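Local atomic coordinates of GH26C (Muricauda sp. MAR_2010_75, PDB entry 6Q78), a protein that probably hydrolyses internal beta-1,4-mannosidic bonds of mannans as a TIM-barrel glycoside hydrolase of family 26. Residues Val67-Asn72 with Asn264-Phe269; Gln139-Val144 with Lys208-Ser213; Arg146-Gly151 with Asn214-Pro219; Glu401-Leu404 with Leu408-Met411. All blocks are in the same frame, centred on the assembly; numbering follows the deposited sequence.

Interaction 1. Residues Val67-Asn72 with Asn264-Phe269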
loop_
_atom_site.group_PDB
_atom_site.type_symbol
_atom_site.label_atom_id
_atom_site.label_comp_id
_atom_site.label_asym_id
_atom_site.label_seq_id
_atom_site.Cartn_x
_atom_site.Cartn_y
_atom_site.Cartn_z
ATOM N N VAL A 67 2.065 17.014 -2.893
ATOM C CA VAL A 67 1.149 17.789 -2.053
ATOM C C VAL A 67 -0.284 17.633 -2.565
ATOM O O VAL A 67 -1.235 17.422 -1.786
ATOM C CB VAL A 67 1.580 19.272 -2.042
ATOM C CG1 VAL A 67 0.550 20.132 -1.246
ATOM C CG2 VAL A 67 2.991 19.433 -1.428
ATOM N N ALA A 68 -0.466 17.758 -3.888
ATOM C CA ALA A 68 -1.812 17.609 -4.442
ATOM C C ALA A 68 -2.361 16.213 -4.162
ATOM O O ALA A 68 -3.544 16.061 -3.818
ATOM C CB ALA A 68 -1.801 17.900 -5.941
ATOM N N LEU A 69 -1.523 15.175 -4.305
ATOM C CA LEU A 69 -2.001 13.827 -4.001
ATOM C C LEU A 69 -2.516 13.725 -2.564
ATOM O O LEU A 69 -3.595 13.158 -2.316
ATOM C CB LEU A 69 -0.903 12.811 -4.282
ATOM C CG LEU A 69 -1.257 11.379 -3.900
ATOM C CD1 LEU A 69 -2.394 10.805 -4.714
ATOM C CD2 LEU A 69 -0.030 10.490 -4.025
ATOM N N PHE A 70 -1.760 14.256 -1.599
ATOM C CA PHE A 70 -2.214 14.203 -0.214
ATOM C C PHE A 70 -3.555 14.922 -0.066
ATOM O O PHE A 70 -4.511 14.376 0.505
ATOM C CB PHE A 70 -1.141 14.811 0.701
ATOM C CG PHE A 70 -1.476 14.739 2.156
ATOM C CD1 PHE A 70 -2.363 15.654 2.725
ATOM C CD2 PHE A 70 -0.889 13.751 2.963
ATOM C CE1 PHE A 70 -2.658 15.603 4.095
ATOM C CE2 PHE A 70 -1.171 13.711 4.313
ATOM C CZ PHE A 70 -2.076 14.624 4.883
ATOM N N TYR A 71 -3.637 16.162 -0.564
ATOM C CA TYR A 71 -4.880 16.915 -0.434
ATOM C C TYR A 71 -6.033 16.153 -1.068
ATOM O O TYR A 71 -7.106 16.012 -0.473
ATOM C CB TYR A 71 -4.746 18.302 -1.076
ATOM C CG TYR A 71 -6.058 19.058 -0.992
ATOM C CD1 TYR A 71 -6.395 19.776 0.162
ATOM C CD2 TYR A 71 -6.976 19.058 -2.055
ATOM C CE1 TYR A 71 -7.598 20.457 0.263
ATOM C CE2 TYR A 71 -8.187 19.741 -1.954
ATOM C CZ TYR A 71 -8.482 20.444 -0.791
ATOM O OH TYR A 71 -9.679 21.132 -0.667
ATOM N N ASN A 72 -5.838 15.669 -2.290
ATOM C CA ASN A 72 -6.971 15.099 -3.016
ATOM C C ASN A 72 -7.414 13.765 -2.425
ATOM O O ASN A 72 -8.605 13.445 -2.486
ATOM C CB ASN A 72 -6.637 14.958 -4.510
ATOM C CG ASN A 72 -6.788 16.264 -5.241
ATOM O OD1 ASN A 72 -7.848 16.868 -5.175
ATOM N ND2 ASN A 72 -5.734 16.728 -5.908
ATOM N N ASN A 264 9.212 13.129 -3.507
ATOM C CA ASN A 264 8.001 12.637 -4.160
ATOM C C ASN A 264 7.464 11.382 -3.466
ATOM O O ASN A 264 7.077 10.406 -4.105
ATOM C CB ASN A 264 8.215 12.427 -5.671
ATOM C CG ASN A 264 9.378 11.481 -6.021
ATOM O OD1 ASN A 264 10.468 11.552 -5.458
ATOM N ND2 ASN A 264 9.151 10.636 -7.013
ATOM N N MET A 265 7.433 11.401 -2.134
ATOM C CA MET A 265 7.012 10.254 -1.327
ATOM C C MET A 265 6.067 10.701 -0.218
ATOM O O MET A 265 6.344 11.671 0.503
ATOM C CB MET A 265 8.248 9.605 -0.684
ATOM C CG MET A 265 8.088 8.185 -0.233
ATOM S SD MET A 265 9.752 7.527 0.134
ATOM C CE MET A 265 10.100 6.487 -1.272
ATOM N N LEU A 266 4.965 9.977 -0.070
ATOM C CA LEU A 266 4.135 9.980 1.133
ATOM C C LEU A 266 4.422 8.665 1.853
ATOM O O LEU A 266 4.833 7.676 1.233
ATOM C CB LEU A 266 2.656 10.004 0.747
ATOM C CG LEU A 266 2.145 11.207 -0.064
ATOM C CD1 LEU A 266 0.626 11.101 -0.272
ATOM C CD2 LEU A 266 2.434 12.516 0.701
ATOM N N PHE A 267 4.242 8.659 3.176
ATOM C CA PHE A 267 4.603 7.512 4.009
ATOM C C PHE A 267 3.371 6.890 4.652
ATOM O O PHE A 267 2.582 7.596 5.300
ATOM C CB PHE A 267 5.594 7.949 5.105
ATOM C CG PHE A 267 6.882 8.462 4.549
ATOM C CD1 PHE A 267 7.922 7.588 4.252
ATOM C CD2 PHE A 267 7.040 9.806 4.266
ATOM C CE1 PHE A 267 9.124 8.050 3.683
ATOM C CE2 PHE A 267 8.227 10.280 3.717
ATOM C CZ PHE A 267 9.261 9.387 3.437
ATOM N N ALA A 268 3.225 5.570 4.496
ATOM C CA ALA A 268 2.055 4.829 4.965
ATOM C C ALA A 268 2.459 3.786 6.000
ATOM O O ALA A 268 3.344 2.972 5.755
ATOM C CB ALA A 268 1.381 4.125 3.768
ATOM N N PHE A 269 1.757 3.793 7.132
ATOM C CA PHE A 269 1.945 2.888 8.258
ATOM C C PHE A 269 0.797 1.890 8.235
ATOM O O PHE A 269 -0.371 2.300 8.229
ATOM C CB PHE A 269 1.832 3.746 9.537
ATOM C CG PHE A 269 1.804 2.978 10.846
ATOM C CD1 PHE A 269 2.995 2.517 11.422
ATOM C CD2 PHE A 269 0.611 2.816 11.548
ATOM C CE1 PHE A 269 2.983 1.856 12.665
ATOM C CE2 PHE A 269 0.598 2.152 12.791
ATOM C CZ PHE A 269 1.779 1.665 13.338
#
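Leu266, on strand 265-269, pushes its two methyl groups toward Leu69 and Phe70 on one flank of helix 64-76, a small example of how a beta-strand and a helix seal against each other through a single branched side chain. The closer half of the contact belongs to the leucine pair. Leu266 CD1 lies 3.9 Å from Leu69 CD2 and 4.1 Å from Leu69 CG, so one methyl rests against both the branch point and a tip of its partner, and the two chains run obliquely to one another. Leu69 gets there by placing CG trans to the backbone nitrogen (chi1 176°), which carries CG and CD2 toward the strand. The same Leu266 CD1 also comes within 4.2 Å of the backbone nitrogen of Phe70. The other half is looser. Leu266 CD2 meets Phe70 CD2 at 4.2 Å, approaching the ring at its edge and near its plane; no methyl of Leu266 lies over a ring face. Although looser, this side is not open to solvent, since all three residues are buried and Phe70 also touches Thr53. On the strand, the backbone of Leu266 is tied to Ile220 and Phe222, and the neighbouring Met265 packs on helix 193-208. Leu266 is near the N-terminal end of strand 265-269, the end of a TIM barrel remote from the one where active sites form. With no hydrogen bond or charge crossing it, the contact probably depends on shape and the exclusion of water.

Interaction 2. Residues Gln139-Val144 with Lys208-Ser213; sequences QIRDDV and KSLVGS
Arg141 is led to Ser209 by a nearly straight chain: CG lies opposite the backbone nitrogen (chi1 -176°), the chain stays extended as far as NE, and a final turn of -78° in chi4 swings the guanidinium so that one of its edges faces the loop. Ser209 answers by holding OG between its own backbone nitrogen and carbonyl carbon. The arginine then grips this one residue side-on with two nitrogens, each on a different oxygen. Arg141 NH2 donates to the backbone Ser209 O at 3.0 Å, a fairly straight bond (163°), while Arg141 NE donates to Ser209 OG at 3.2 Å. Both oxygens lie close to the guanidinium plane, although the donor NH2 is tilted away from the plane of the serine carbonyl. Ser209 OG is also hydrogen-bonded to Phe206 O, which helps to fix the hydroxyl for the arginine. Nearer the helix, Arg141 CG passes Leu210 CD2 at 3.8 Å, the two chains running in opposite directions, and the other leucine methyl, CD1, meets Val144 CG1 at 4.1 Å almost at right angles. A leucine in place of Arg141 would probably leave both the carbonyl and the hydroxyl of Ser209 without their arginine donors and remove the polar tie between loop and helix. Arg141 and Ser209 are partly exposed, whereas Leu210 and Val144 are buried. Helix 132-150 is held here to the loop joining helix 193-208 to strand 220-223, and Val144 continues inward onto Ser115 of strand 112-116 and Phe156 of strand 153-157.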
loop_
_atom_site.group_PDB
_atom_site.type_symbol
_atom_site.label_atom_id
_atom_site.label_comp_id
_atom_site.label_asym_id
_atom_site.label_seq_id
_atom_site.Cartn_x
_atom_site.Cartn_y
_atom_site.Cartn_z
ATOM N N GLN A 139 10.298 -3.218 -15.691
ATOM C CA GLN A 139 8.872 -3.415 -15.922
ATOM C C GLN A 139 8.023 -2.694 -14.868
ATOM O O GLN A 139 6.992 -2.082 -15.204
ATOM C CB GLN A 139 8.535 -4.909 -15.937
ATOM C CG GLN A 139 7.015 -5.080 -16.325
ATOM C CD GLN A 139 6.719 -4.521 -17.729
ATOM O OE1 GLN A 139 5.987 -3.506 -17.913
ATOM N NE2 GLN A 139 7.297 -5.159 -18.721
ATOM N N ILE A 140 8.442 -2.728 -13.592
ATOM C CA ILE A 140 7.755 -1.954 -12.558
ATOM C C ILE A 140 7.774 -0.480 -12.916
ATOM O O ILE A 140 6.740 0.215 -12.863
ATOM C CB ILE A 140 8.399 -2.210 -11.183
ATOM C CG1 ILE A 140 8.122 -3.639 -10.742
ATOM C CG2 ILE A 140 7.818 -1.207 -10.159
ATOM C CD1 ILE A 140 9.091 -4.133 -9.627
ATOM N N ARG A 141 8.944 0.019 -13.293
ATOM C CA ARG A 141 9.051 1.448 -13.632
ATOM C C ARG A 141 8.107 1.817 -14.789
ATOM O O ARG A 141 7.348 2.806 -14.706
ATOM C CB ARG A 141 10.506 1.765 -14.006
ATOM C CG ARG A 141 10.759 3.244 -14.282
ATOM C CD ARG A 141 12.286 3.568 -14.245
ATOM N NE ARG A 141 12.483 5.003 -14.475
ATOM C CZ ARG A 141 12.413 5.530 -15.698
ATOM N NH1 ARG A 141 12.154 4.741 -16.739
ATOM N NH2 ARG A 141 12.586 6.835 -15.898
ATOM N N ASP A 142 8.058 0.979 -15.835
ATOM C CA ASP A 142 7.152 1.248 -16.953
ATOM C C ASP A 142 5.682 1.224 -16.507
ATOM O O ASP A 142 4.892 2.079 -16.934
ATOM C CB ASP A 142 7.354 0.205 -18.033
ATOM C CG ASP A 142 8.643 0.418 -18.832
ATOM O OD1 ASP A 142 9.337 1.460 -18.650
ATOM O OD2 ASP A 142 8.956 -0.464 -19.646
ATOM N N ASP A 143 5.302 0.285 -15.633
ATOM C CA ASP A 143 3.903 0.212 -15.192
ATOM C C ASP A 143 3.544 1.407 -14.310
ATOM O O ASP A 143 2.430 1.951 -14.420
ATOM C CB ASP A 143 3.664 -1.097 -14.419
ATOM C CG ASP A 143 3.632 -2.329 -15.307
ATOM O OD1 ASP A 143 3.594 -3.477 -14.739
ATOM O OD2 ASP A 143 3.663 -2.183 -16.538
ATOM N N VAL A 144 4.485 1.855 -13.463
ATOM C CA VAL A 144 4.244 3.016 -12.604
ATOM C C VAL A 144 4.096 4.292 -13.438
ATOM O O VAL A 144 3.223 5.136 -13.155
ATOM C CB VAL A 144 5.376 3.112 -11.564
ATOM C CG1 VAL A 144 5.419 4.495 -10.851
ATOM C CG2 VAL A 144 5.180 2.010 -10.513
ATOM N N LYS A 208 13.457 8.847 -7.418
ATOM C CA LYS A 208 13.724 10.141 -8.045
ATOM C C LYS A 208 13.877 10.040 -9.552
ATOM O O LYS A 208 13.943 11.089 -10.212
ATOM C CB LYS A 208 14.995 10.727 -7.487
ATOM C CG LYS A 208 14.907 11.155 -6.070
ATOM C CD LYS A 208 16.298 11.679 -5.692
ATOM C CE LYS A 208 16.349 12.187 -4.337
ATOM N NZ LYS A 208 17.735 12.741 -4.174
ATOM N N SER A 209 13.911 8.828 -10.109
ATOM C CA SER A 209 14.002 8.620 -11.545
ATOM C C SER A 209 12.639 8.598 -12.210
ATOM O O SER A 209 12.580 8.565 -13.442
ATOM C CB SER A 209 14.709 7.293 -11.886
ATOM O OG SER A 209 13.811 6.184 -11.868
ATOM N N LEU A 210 11.546 8.586 -11.432
ATOM C CA LEU A 210 10.206 8.377 -11.988
ATOM C C LEU A 210 9.670 9.700 -12.512
ATOM O O LEU A 210 9.102 10.491 -11.747
ATOM C CB LEU A 210 9.271 7.836 -10.909
ATOM C CG LEU A 210 9.680 6.508 -10.307
ATOM C CD1 LEU A 210 8.752 6.178 -9.135
ATOM C CD2 LEU A 210 9.587 5.392 -11.399
ATOM N N VAL A 211 9.845 9.944 -13.810
ATOM C CA VAL A 211 9.380 11.187 -14.448
ATOM C C VAL A 211 8.252 10.840 -15.420
ATOM O O VAL A 211 8.451 10.049 -16.352
ATOM C CB VAL A 211 10.522 11.937 -15.151
ATOM C CG1 VAL A 211 9.937 13.200 -15.813
ATOM C CG2 VAL A 211 11.633 12.280 -14.168
ATOM N N GLY A 212 7.068 11.431 -15.199
ATOM C CA GLY A 212 5.921 11.178 -16.063
ATOM C C GLY A 212 6.069 11.845 -17.420
ATOM O O GLY A 212 6.998 12.614 -17.690
ATOM N N SER A 213 5.125 11.521 -18.305
ATOM C CA SER A 213 5.144 12.133 -19.628
ATOM C C SER A 213 4.977 13.639 -19.558
ATOM O O SER A 213 5.410 14.338 -20.487
ATOM C CB SER A 213 4.102 11.475 -20.563
ATOM O OG SER A 213 4.432 10.141 -20.853
#

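Interaction 3. Residues Arg146-Gly151 with Asn214-Pro219; sequences RAFDMG and NGALVP
Phe148 reaches from the last turns of helix 132-150 into the curve of loop 214-219, its CG anti to the backbone N (chi1 178°), which carries the ring out to the loop. Val218 CG2 sits over one face, 4.0 Å from the ring centroid, a CH-pi contact, and Val218 CG1 comes to 3.8 Å from Phe148 CB. Pro219 CD approaches Phe148 CE1 to 3.5 Å, while Asn214 OD1 lies at the ring edge, in its plane, 3.5 Å from Phe148 CE2. Replacing Phe148 by an alanine is likely to open a gap between helix and loop, leaving Val218 and Pro219 without the ring they pack on. The second shell fixes the asparagine: Asn214 OD1 accepts the backbone N-H of Ala216 (2.9 Å to N), which comes from above the carbonyl plane, closing an Asx turn. A water bridges the segments, donating to Asp149 OD1 and accepting from Asn214 N. Farther out, Tyr412 meets the Phe148 ring, and Pro219 continues onto Thr66 and Leu69 of helix 64-76. Gly151, the first residue to leave helical backbone angles, has positive phi and forms a Schellman motif with the last turn. The contact joins a helix of the TIM-barrel fold to the loop that leads into strand 220-223.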
loop_
_atom_site.group_PDB
_atom_site.type_symbol
_atom_site.label_atom_id
_atom_site.label_comp_id
_atom_site.label_asym_id
_atom_site.label_seq_id
_atom_site.Cartn_x
_atom_site.Cartn_y
_atom_site.Cartn_z
ATOM N N ARG A 146 3.167 4.432 -16.605
ATOM C CA ARG A 146 1.876 4.268 -17.281
ATOM C C ARG A 146 0.735 4.653 -16.346
ATOM O O ARG A 146 -0.187 5.409 -16.718
ATOM C CB ARG A 146 1.724 2.801 -17.697
ATOM C CG ARG A 146 0.294 2.331 -18.070
ATOM C CD ARG A 146 0.366 0.901 -18.605
ATOM N NE ARG A 146 -0.921 0.260 -18.799
ATOM C CZ ARG A 146 -1.054 -1.025 -19.104
ATOM N NH1 ARG A 146 0.028 -1.792 -19.218
ATOM N NH2 ARG A 146 -2.264 -1.549 -19.278
ATOM N N ALA A 147 0.787 4.155 -15.107
ATOM C CA ALA A 147 -0.261 4.487 -14.145
ATOM C C ALA A 147 -0.334 5.993 -13.915
ATOM O O ALA A 147 -1.426 6.587 -13.948
ATOM C CB ALA A 147 -0.012 3.746 -12.818
ATOM N N PHE A 148 0.818 6.639 -13.675
ATOM C CA PHE A 148 0.811 8.070 -13.407
ATOM C C PHE A 148 0.301 8.848 -14.618
ATOM O O PHE A 148 -0.476 9.803 -14.471
ATOM C CB PHE A 148 2.228 8.524 -13.043
ATOM C CG PHE A 148 2.347 9.993 -12.805
ATOM C CD1 PHE A 148 1.827 10.558 -11.652
ATOM C CD2 PHE A 148 2.954 10.801 -13.746
ATOM C CE1 PHE A 148 1.942 11.912 -11.423
ATOM C CE2 PHE A 148 3.078 12.173 -13.536
ATOM C CZ PHE A 148 2.570 12.716 -12.350
ATOM N N ASP A 149 0.732 8.461 -15.833
ATOM C CA ASP A 149 0.249 9.175 -17.027
ATOM C C ASP A 149 -1.263 9.086 -17.165
ATOM O O ASP A 149 -1.882 9.983 -17.750
ATOM C CB ASP A 149 0.898 8.616 -18.296
ATOM C CG ASP A 149 2.353 9.039 -18.488
ATOM O OD1 ASP A 149 2.843 9.914 -17.736
ATOM O OD2 ASP A 149 2.995 8.485 -19.437
ATOM N N MET A 150 -1.880 8.011 -16.674
ATOM C CA MET A 150 -3.331 7.842 -16.715
ATOM C C MET A 150 -4.023 8.453 -15.499
ATOM O O MET A 150 -5.274 8.471 -15.448
ATOM C CB MET A 150 -3.671 6.341 -16.837
ATOM C CG MET A 150 -3.167 5.780 -18.159
ATOM S SD MET A 150 -3.781 4.110 -18.501
ATOM C CE MET A 150 -3.186 3.269 -17.073
ATOM N N GLY A 151 -3.239 8.963 -14.541
ATOM C CA GLY A 151 -3.771 9.600 -13.352
ATOM C C GLY A 151 -3.943 8.708 -12.146
ATOM O O GLY A 151 -4.457 9.177 -11.119
ATOM N N ASN A 214 4.392 14.154 -18.476
ATOM C CA ASN A 214 4.233 15.588 -18.284
ATOM C C ASN A 214 5.480 16.262 -17.723
ATOM O O ASN A 214 5.478 17.480 -17.553
ATOM C CB ASN A 214 3.003 15.885 -17.408
ATOM C CG ASN A 214 3.199 15.510 -15.941
ATOM O OD1 ASN A 214 4.187 14.864 -15.558
ATOM N ND2 ASN A 214 2.236 15.886 -15.114
ATOM N N GLY A 215 6.542 15.506 -17.437
ATOM C CA GLY A 215 7.765 16.090 -16.928
ATOM C C GLY A 215 7.856 16.192 -15.420
ATOM O O GLY A 215 8.906 16.591 -14.907
ATOM N N ALA A 216 6.811 15.827 -14.689
ATOM C CA ALA A 216 6.842 15.890 -13.237
ATOM C C ALA A 216 7.283 14.544 -12.653
ATOM O O ALA A 216 7.036 13.481 -13.233
ATOM C CB ALA A 216 5.435 16.157 -12.687
ATOM N N LEU A 217 7.873 14.595 -11.460
ATOM C CA LEU A 217 8.127 13.371 -10.702
ATOM C C LEU A 217 6.827 12.700 -10.259
ATOM O O LEU A 217 5.875 13.351 -9.820
ATOM C CB LEU A 217 9.001 13.665 -9.468
ATOM C CG LEU A 217 10.439 14.090 -9.784
ATOM C CD1 LEU A 217 11.200 14.468 -8.511
ATOM C CD2 LEU A 217 11.135 12.937 -10.478
ATOM N N VAL A 218 6.802 11.374 -10.336
ATOM C CA VAL A 218 5.634 10.587 -9.951
ATOM C C VAL A 218 5.581 10.503 -8.429
ATOM O O VAL A 218 6.500 9.927 -7.813
ATOM C CB VAL A 218 5.730 9.160 -10.511
ATOM C CG1 VAL A 218 4.536 8.325 -10.020
ATOM C CG2 VAL A 218 5.817 9.191 -12.038
ATOM N N PRO A 219 4.534 11.003 -7.764
ATOM C CA PRO A 219 4.429 10.777 -6.311
ATOM C C PRO A 219 4.153 9.317 -6.034
ATOM O O PRO A 219 3.343 8.693 -6.716
ATOM C CB PRO A 219 3.237 11.652 -5.888
ATOM C CG PRO A 219 3.137 12.693 -7.024
ATOM C CD PRO A 219 3.485 11.914 -8.259
HETATM O O HOH W 1 2.349 12.483 -17.040
#

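Interaction 4. Residues Glu401-Leu404 with Leu408-Met411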
loop_
_atom_site.group_PDB
_atom_site.type_symbol
_atom_site.label_atom_id
_atom_site.label_comp_id
_atom_site.label_asym_id
_atom_site.label_seq_id
_atom_site.Cartn_x
_atom_site.Cartn_y
_atom_site.Cartn_z
ATOM N N GLU A 401 -19.646 5.417 -4.186
ATOM C CA GLU A 401 -18.419 5.616 -3.418
ATOM C C GLU A 401 -17.178 5.125 -4.159
ATOM O O GLU A 401 -16.074 5.597 -3.871
ATOM C CB GLU A 401 -18.521 4.874 -2.083
ATOM C CG GLU A 401 -19.520 5.485 -1.046
ATOM C CD GLU A 401 -21.007 5.357 -1.415
ATOM O OE1 GLU A 401 -21.362 4.448 -2.187
ATOM O OE2 GLU A 401 -21.845 6.176 -0.926
ATOM N N VAL A 402 -17.310 4.145 -5.048
ATOM C CA VAL A 402 -16.125 3.489 -5.628
ATOM C C VAL A 402 -15.572 4.311 -6.789
ATOM O O VAL A 402 -16.303 4.660 -7.729
ATOM C CB VAL A 402 -16.452 2.055 -6.085
ATOM C CG1 VAL A 402 -15.347 1.497 -6.974
ATOM C CG2 VAL A 402 -16.698 1.137 -4.894
ATOM N N ILE A 403 -14.263 4.565 -6.758
ATOM C CA ILE A 403 -13.558 5.296 -7.824
ATOM C C ILE A 403 -12.564 4.349 -8.496
ATOM O O ILE A 403 -11.612 3.891 -7.857
ATOM C CB ILE A 403 -12.838 6.534 -7.252
ATOM C CG1 ILE A 403 -13.866 7.462 -6.599
ATOM C CG2 ILE A 403 -12.008 7.289 -8.287
ATOM C CD1 ILE A 403 -13.225 8.635 -5.888
ATOM N N LEU A 404 -12.766 4.079 -9.796
ATOM C CA LEU A 404 -11.807 3.392 -10.662
ATOM C C LEU A 404 -11.149 4.428 -11.581
ATOM O O LEU A 404 -11.427 5.621 -11.478
ATOM C CB LEU A 404 -12.508 2.293 -11.461
ATOM C CG LEU A 404 -13.159 1.178 -10.636
ATOM C CD1 LEU A 404 -13.883 0.161 -11.534
ATOM C CD2 LEU A 404 -12.136 0.465 -9.762
ATOM N N LEU A 408 -11.582 8.803 -11.881
ATOM C CA LEU A 408 -10.607 9.456 -11.023
ATOM C C LEU A 408 -10.700 10.975 -11.160
ATOM O O LEU A 408 -10.765 11.492 -12.284
ATOM C CB LEU A 408 -9.198 9.054 -11.437
ATOM C CG LEU A 408 -8.646 7.739 -10.912
ATOM C CD1 LEU A 408 -7.433 7.353 -11.764
ATOM C CD2 LEU A 408 -8.287 7.825 -9.404
ATOM N N PRO A 409 -10.648 11.717 -10.048
ATOM C CA PRO A 409 -10.340 13.152 -10.114
ATOM C C PRO A 409 -8.942 13.364 -10.672
ATOM O O PRO A 409 -8.148 12.426 -10.797
ATOM C CB PRO A 409 -10.337 13.577 -8.640
ATOM C CG PRO A 409 -10.965 12.471 -7.882
ATOM C CD PRO A 409 -10.700 11.231 -8.658
ATOM N N GLU A 410 -8.615 14.620 -10.936
ATOM C CA GLU A 410 -7.229 15.021 -11.210
ATOM C C GLU A 410 -6.504 15.070 -9.867
ATOM O O GLU A 410 -6.519 16.077 -9.149
ATOM C CB GLU A 410 -7.188 16.354 -11.951
ATOM C CG GLU A 410 -7.848 16.273 -13.332
ATOM C CD GLU A 410 -7.824 17.588 -14.077
ATOM O OE1 GLU A 410 -6.750 18.211 -14.167
ATOM O OE2 GLU A 410 -8.890 18.000 -14.578
ATOM N N MET A 411 -5.843 13.967 -9.521
ATOM C CA MET A 411 -5.275 13.831 -8.189
ATOM C C MET A 411 -4.022 14.653 -7.992
ATOM O O MET A 411 -3.594 14.842 -6.843
ATOM C CB MET A 411 -4.946 12.352 -7.926
ATOM C CG MET A 411 -6.180 11.430 -7.990
ATOM S SD MET A 411 -7.373 11.699 -6.674
ATOM C CE MET A 411 -6.410 11.226 -5.238
#
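Ile403 and Leu408 form a short-range apolar contact across the short loop that follows strand 402-403, where the chain leaves that strand and bends away toward helix 64-76. Ile403 makes its contacts through one methyl group, CG2: it lies 3.8 Å from Leu408 CA and 3.9 Å from Leu408 CD2, the side chains crossing at a slant. That methyl stands trans to the isoleucine's backbone nitrogen, an orientation that points it across the loop while CG1 takes the place beside the nitrogen. Pro409 adds a lighter touch, its CD lying 4.2 Å from Ile403 CG2. Strand 402-403 pairs in parallel with strand 81-86 through backbone bonds from Ile403 to Phe81 and Val83, and so lies as a short addition to a strand of the parallel barrel of the TIM-barrel fold, one that also runs beside 112-116 and 369-372. Leu408 in turn packs on Ile82 of that strand. The loop has a polar side as well: Leu404 N is hydrogen-bonded to Asp407 OD1. Leu404 O comes within 3.2 Å of Leu408 N, but at an angle too poor for a hydrogen bond, and Leu408 CG lies 3.5 Å from Leu404 O. Beyond the loop, Met411 packs on Leu69, Leu73 and Leu76 of helix 64-76, the last of which also receives Ile403.

From the N terminus, helix 64-76 is the first partner to appear, and interaction 1 closes a loop of nearly 200 residues when strand 265-269 returns to it. Interactions 2 and 3 are nested inside that loop. Their segments alternate along the chain, so they cross, both fastening helix 132-150 to successive parts of the loop before strand 220-223; Ser213 and Asp149 link them directly. Pro219 and Val218 then reach Leu69 and Asn264 of interaction 1. Interaction 4 follows in series, closing a short loop, three residues between its segments, after strand 402-403. It rejoins the earlier contacts where Met411 O meets Asn72 ND2 and where Leu408 touches Gly151.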